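Local coordinates for glucan-binding protein C, GbpC (Streptococcus mutans UA159, PDB 5UQZ) that probably binds glucan at the cell surface and mediates both sucrose-independent and sucrose-dependent adherence, through a calcium-binding beta-supersandwich domain, at residues H227-V239 with T313-I327. Sequence-based numbering, arbitrary orientation.
Sequences HWTTKYGDHVEKV and TFTVGGNDQNLPTTI. With CA (calcium ion), chain B.
V316 CG2 lies against the imidazole of H235, 3.4 Å from CE1, and also touches CG of E237, whose chain runs alongside the valine in the same direction. I327 comes from the opposite direction, its CD1 3.9 Å from the same E237 CG, so the glutamate stem is flanked by two aliphatic side chains. Further along, L323 CD2 meets the indole edge of W228 at CH2 (3.7 Å), while the indole face covers H235 CB.

The imidazole is held at both nitrogens. With CG anti to the backbone N (chi1 175°), the H235 ring lies alongside N319; ND1 donates to N319 OD1 at 2.7 Å, in the ring plane and on a lone pair of the amide oxygen. NE2 gives a nearly straight bond (169°) to the anti lone pair of E237 OE2, 2.7 Å away. This second-shell bond is consistent with the histidine fixing the rotation of the carboxylate, whose OE1 binds calcium at 2.5 Å; S224 O, N226 OD1 and four waters are among the ion's other ligands, and one of these waters also donates to OE2. N319 is steadied in turn by ND2 donating to L323 O.

Beneath these side chains, 233-239 and 313-319 pair antiparallel, with two bonds between K238 and T315 and two between V236 and G317. A beta bulge then shifts the register by one before G233 meets N319; G318 O accepts from D234 N, and the positive phi of G318 (108°), with its psi, calls for glycine. D320 N donates to Y232 O, joining the T230-G233 type I turn to the start of the D320-L323 type II turn, while the D320 carboxylate forms a salt bridge with R191.

Strand 312-319 continues the sheet to 194-204 and strand 233-240 to 260-263, whereas 325-329 crosses into the four-stranded sheet beside 180-184.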
# COMPACT_ATOMS: atom_id res chain seq x y z
N HIS A 227 -5.76 -8.56 0.15
CA HIS A 227 -6.51 -9.67 -0.40
C HIS A 227 -7.91 -9.54 0.19
O HIS A 227 -8.10 -9.69 1.41
CB HIS A 227 -5.87 -11.00 0.02
CG HIS A 227 -6.57 -12.21 -0.54
ND1 HIS A 227 -6.03 -13.48 -0.45
CD2 HIS A 227 -7.75 -12.35 -1.20
CE1 HIS A 227 -6.84 -14.34 -1.04
NE2 HIS A 227 -7.89 -13.68 -1.50
N TRP A 228 -8.88 -9.22 -0.63
CA TRP A 228 -10.27 -9.18 -0.19
C TRP A 228 -11.11 -10.13 -1.02
O TRP A 228 -10.85 -10.32 -2.21
CB TRP A 228 -10.86 -7.76 -0.18
CG TRP A 228 -10.81 -6.89 -1.45
CD1 TRP A 228 -9.93 -5.84 -1.70
CD2 TRP A 228 -11.69 -6.95 -2.58
NE1 TRP A 228 -10.25 -5.25 -2.91
CE2 TRP A 228 -11.31 -5.91 -3.47
CE3 TRP A 228 -12.76 -7.78 -2.94
CZ2 TRP A 228 -11.96 -5.68 -4.69
CZ3 TRP A 228 -13.40 -7.55 -4.16
CH2 TRP A 228 -13.00 -6.52 -5.00
N THR A 229 -12.08 -10.77 -0.36
CA THR A 229 -12.96 -11.72 -1.02
C THR A 229 -14.39 -11.32 -0.73
O THR A 229 -14.83 -11.36 0.44
CB THR A 229 -12.68 -13.15 -0.55
OG1 THR A 229 -11.29 -13.47 -0.71
CG2 THR A 229 -13.48 -14.13 -1.36
N THR A 230 -15.11 -10.92 -1.77
CA THR A 230 -16.50 -10.52 -1.60
C THR A 230 -17.27 -11.01 -2.82
O THR A 230 -16.70 -11.61 -3.74
CB THR A 230 -16.69 -9.00 -1.52
OG1 THR A 230 -16.51 -8.41 -2.80
CG2 THR A 230 -15.75 -8.34 -0.51
N LYS A 231 -18.57 -10.71 -2.83
CA LYS A 231 -19.39 -11.01 -4.00
C LYS A 231 -18.83 -10.40 -5.27
O LYS A 231 -19.14 -10.90 -6.36
CB LYS A 231 -20.81 -10.45 -3.73
CG LYS A 231 -21.80 -10.63 -4.85
CD LYS A 231 -23.19 -10.12 -4.46
CE LYS A 231 -23.23 -8.63 -4.18
NZ LYS A 231 -24.63 -8.08 -4.20
N TYR A 232 -18.02 -9.36 -5.15
CA TYR A 232 -17.51 -8.64 -6.31
C TYR A 232 -16.09 -9.02 -6.69
O TYR A 232 -15.55 -8.41 -7.62
CB TYR A 232 -17.62 -7.13 -6.08
CG TYR A 232 -19.06 -6.70 -5.90
CD1 TYR A 232 -19.87 -6.50 -7.01
CD2 TYR A 232 -19.61 -6.54 -4.64
CE1 TYR A 232 -21.20 -6.14 -6.86
CE2 TYR A 232 -20.94 -6.17 -4.48
CZ TYR A 232 -21.72 -5.97 -5.59
OH TYR A 232 -23.03 -5.62 -5.45
N GLY A 233 -15.48 -10.01 -6.03
CA GLY A 233 -14.17 -10.46 -6.49
C GLY A 233 -13.41 -11.22 -5.43
O GLY A 233 -13.74 -11.21 -4.25
N ASP A 234 -12.33 -11.89 -5.90
CA ASP A 234 -11.32 -12.46 -5.02
C ASP A 234 -10.04 -11.72 -5.41
O ASP A 234 -9.18 -12.22 -6.14
CB ASP A 234 -11.20 -13.97 -5.23
CG ASP A 234 -10.28 -14.59 -4.22
OD1 ASP A 234 -10.00 -13.99 -3.16
OD2 ASP A 234 -9.82 -15.72 -4.46
N HIS A 235 -9.91 -10.50 -4.90
CA HIS A 235 -8.90 -9.53 -5.32
C HIS A 235 -7.63 -9.76 -4.51
O HIS A 235 -7.67 -9.69 -3.27
CB HIS A 235 -9.47 -8.17 -4.95
CG HIS A 235 -8.53 -7.02 -5.19
ND1 HIS A 235 -8.70 -6.13 -6.23
CD2 HIS A 235 -7.44 -6.59 -4.50
CE1 HIS A 235 -7.79 -5.17 -6.14
NE2 HIS A 235 -6.99 -5.43 -5.10
N VAL A 236 -6.52 -10.06 -5.19
CA VAL A 236 -5.27 -10.36 -4.50
C VAL A 236 -4.16 -9.54 -5.14
O VAL A 236 -4.02 -9.50 -6.38
CB VAL A 236 -4.93 -11.87 -4.57
CG1 VAL A 236 -3.72 -12.18 -3.68
CG2 VAL A 236 -6.07 -12.79 -4.23
N GLU A 237 -3.35 -8.90 -4.29
CA GLU A 237 -2.16 -8.16 -4.70
C GLU A 237 -0.94 -8.99 -4.34
O GLU A 237 -0.82 -9.47 -3.21
CB GLU A 237 -2.17 -6.79 -4.02
CG GLU A 237 -3.42 -6.02 -4.47
CD GLU A 237 -3.70 -4.69 -3.80
OE1 GLU A 237 -2.86 -4.14 -3.07
OE2 GLU A 237 -4.83 -4.18 -4.08
N LYS A 238 -0.02 -9.13 -5.29
CA LYS A 238 1.12 -10.03 -5.17
C LYS A 238 2.39 -9.37 -5.68
O LYS A 238 2.33 -8.49 -6.53
CB LYS A 238 0.91 -11.32 -6.03
CG LYS A 238 -0.40 -12.06 -5.76
CD LYS A 238 -0.46 -13.35 -6.56
CE LYS A 238 -1.67 -14.17 -6.20
NZ LYS A 238 -1.81 -15.33 -7.11
N VAL A 239 3.53 -9.84 -5.17
CA VAL A 239 4.82 -9.42 -5.71
C VAL A 239 5.67 -10.65 -5.99
O VAL A 239 5.85 -11.50 -5.11
CB VAL A 239 5.56 -8.46 -4.78
CG1 VAL A 239 6.85 -7.95 -5.48
CG2 VAL A 239 4.67 -7.31 -4.40
N THR A 313 8.23 -7.86 -9.94
CA THR A 313 6.95 -7.67 -10.63
C THR A 313 5.81 -7.67 -9.63
O THR A 313 5.69 -8.59 -8.82
CB THR A 313 6.73 -8.82 -11.63
OG1 THR A 313 7.82 -8.82 -12.56
CG2 THR A 313 5.41 -8.67 -12.38
N PHE A 314 4.94 -6.67 -9.68
CA PHE A 314 3.74 -6.70 -8.86
C PHE A 314 2.54 -7.01 -9.73
O PHE A 314 2.52 -6.68 -10.94
CB PHE A 314 3.54 -5.41 -8.07
CG PHE A 314 3.22 -4.16 -8.88
CD1 PHE A 314 1.89 -3.90 -9.25
CD2 PHE A 314 4.20 -3.24 -9.17
CE1 PHE A 314 1.57 -2.74 -9.95
CE2 PHE A 314 3.86 -2.06 -9.88
CZ PHE A 314 2.55 -1.80 -10.25
N THR A 315 1.55 -7.67 -9.13
CA THR A 315 0.33 -7.98 -9.85
C THR A 315 -0.89 -7.73 -8.98
O THR A 315 -0.83 -7.81 -7.75
CB THR A 315 0.26 -9.43 -10.42
OG1 THR A 315 0.10 -10.35 -9.35
CG2 THR A 315 1.53 -9.80 -11.18
N VAL A 316 -2.01 -7.47 -9.64
CA VAL A 316 -3.30 -7.36 -8.97
C VAL A 316 -4.35 -7.93 -9.90
O VAL A 316 -4.37 -7.63 -11.10
CB VAL A 316 -3.61 -5.90 -8.54
CG1 VAL A 316 -3.54 -4.92 -9.71
CG2 VAL A 316 -4.94 -5.83 -7.83
N GLY A 317 -5.23 -8.76 -9.35
CA GLY A 317 -6.28 -9.36 -10.16
C GLY A 317 -7.29 -10.04 -9.27
O GLY A 317 -7.15 -10.07 -8.05
N GLY A 318 -8.34 -10.57 -9.90
CA GLY A 318 -9.38 -11.30 -9.17
C GLY A 318 -10.71 -10.59 -9.06
O GLY A 318 -11.67 -11.20 -8.57
N ASN A 319 -10.81 -9.32 -9.48
CA ASN A 319 -12.10 -8.65 -9.44
C ASN A 319 -13.06 -9.30 -10.42
O ASN A 319 -12.66 -9.84 -11.46
CB ASN A 319 -11.96 -7.20 -9.93
CG ASN A 319 -11.34 -6.30 -8.89
OD1 ASN A 319 -10.64 -6.79 -7.97
ND2 ASN A 319 -11.46 -5.01 -9.05
N ASP A 320 -14.36 -9.19 -10.11
CA ASP A 320 -15.37 -9.57 -11.09
C ASP A 320 -15.41 -8.58 -12.26
O ASP A 320 -14.97 -7.42 -12.18
CB ASP A 320 -16.74 -9.66 -10.42
CG ASP A 320 -16.88 -10.95 -9.59
OD1 ASP A 320 -16.27 -11.97 -9.99
OD2 ASP A 320 -17.59 -10.95 -8.61
N GLN A 321 -15.99 -9.07 -13.34
CA GLN A 321 -16.23 -8.24 -14.51
C GLN A 321 -16.94 -6.95 -14.14
O GLN A 321 -17.85 -6.93 -13.29
CB GLN A 321 -17.09 -9.05 -15.49
CG GLN A 321 -17.27 -8.38 -16.82
CD GLN A 321 -18.06 -9.25 -17.76
OE1 GLN A 321 -19.00 -9.95 -17.35
NE2 GLN A 321 -17.68 -9.25 -18.99
N ASN A 322 -16.50 -5.84 -14.74
CA ASN A 322 -17.11 -4.52 -14.57
C ASN A 322 -16.75 -3.82 -13.27
O ASN A 322 -17.25 -2.70 -13.04
CB ASN A 322 -18.63 -4.51 -14.79
CG ASN A 322 -18.98 -4.88 -16.21
OD1 ASN A 322 -18.24 -4.52 -17.13
ND2 ASN A 322 -20.05 -5.62 -16.39
N LEU A 323 -15.90 -4.40 -12.42
CA LEU A 323 -15.38 -3.66 -11.28
C LEU A 323 -13.92 -3.36 -11.57
O LEU A 323 -13.08 -4.27 -11.47
CB LEU A 323 -15.50 -4.52 -10.03
CG LEU A 323 -15.19 -3.73 -8.78
CD1 LEU A 323 -16.31 -2.73 -8.44
CD2 LEU A 323 -14.88 -4.64 -7.59
N PRO A 324 -13.57 -2.12 -11.91
CA PRO A 324 -12.19 -1.82 -12.34
C PRO A 324 -11.17 -2.24 -11.31
O PRO A 324 -11.41 -2.16 -10.09
CB PRO A 324 -12.22 -0.30 -12.54
CG PRO A 324 -13.63 -0.03 -12.99
CD PRO A 324 -14.49 -0.98 -12.14
N THR A 325 -10.04 -2.75 -11.81
CA THR A 325 -8.94 -3.23 -10.98
C THR A 325 -7.94 -2.09 -10.79
O THR A 325 -7.51 -1.49 -11.78
CB THR A 325 -8.23 -4.38 -11.69
OG1 THR A 325 -9.16 -5.46 -11.84
CG2 THR A 325 -7.05 -4.91 -10.90
N THR A 326 -7.57 -1.81 -9.55
CA THR A 326 -6.60 -0.75 -9.23
C THR A 326 -5.62 -1.24 -8.20
O THR A 326 -5.93 -2.10 -7.38
CB THR A 326 -7.32 0.49 -8.68
OG1 THR A 326 -8.04 0.16 -7.49
CG2 THR A 326 -8.30 1.07 -9.70
N ILE A 327 -4.46 -0.58 -8.16
CA ILE A 327 -3.50 -0.73 -7.08
C ILE A 327 -2.65 0.52 -7.02
O ILE A 327 -2.18 1.03 -8.06
CB ILE A 327 -2.62 -2.00 -7.25
CG1 ILE A 327 -1.75 -2.22 -6.00
CG2 ILE A 327 -1.79 -1.98 -8.51
CD1 ILE A 327 -0.91 -3.56 -6.05
CA CA B . -2.82 -2.09 -1.68
O HOH W 1 -2.46 -10.74 -8.43
O HOH W 2 -5.09 -1.98 -2.87
O HOH W 3 -4.35 -0.38 -0.80
O HOH W 4 -3.20 -0.12 -3.13
O HOH W 5 -0.75 -1.63 -2.75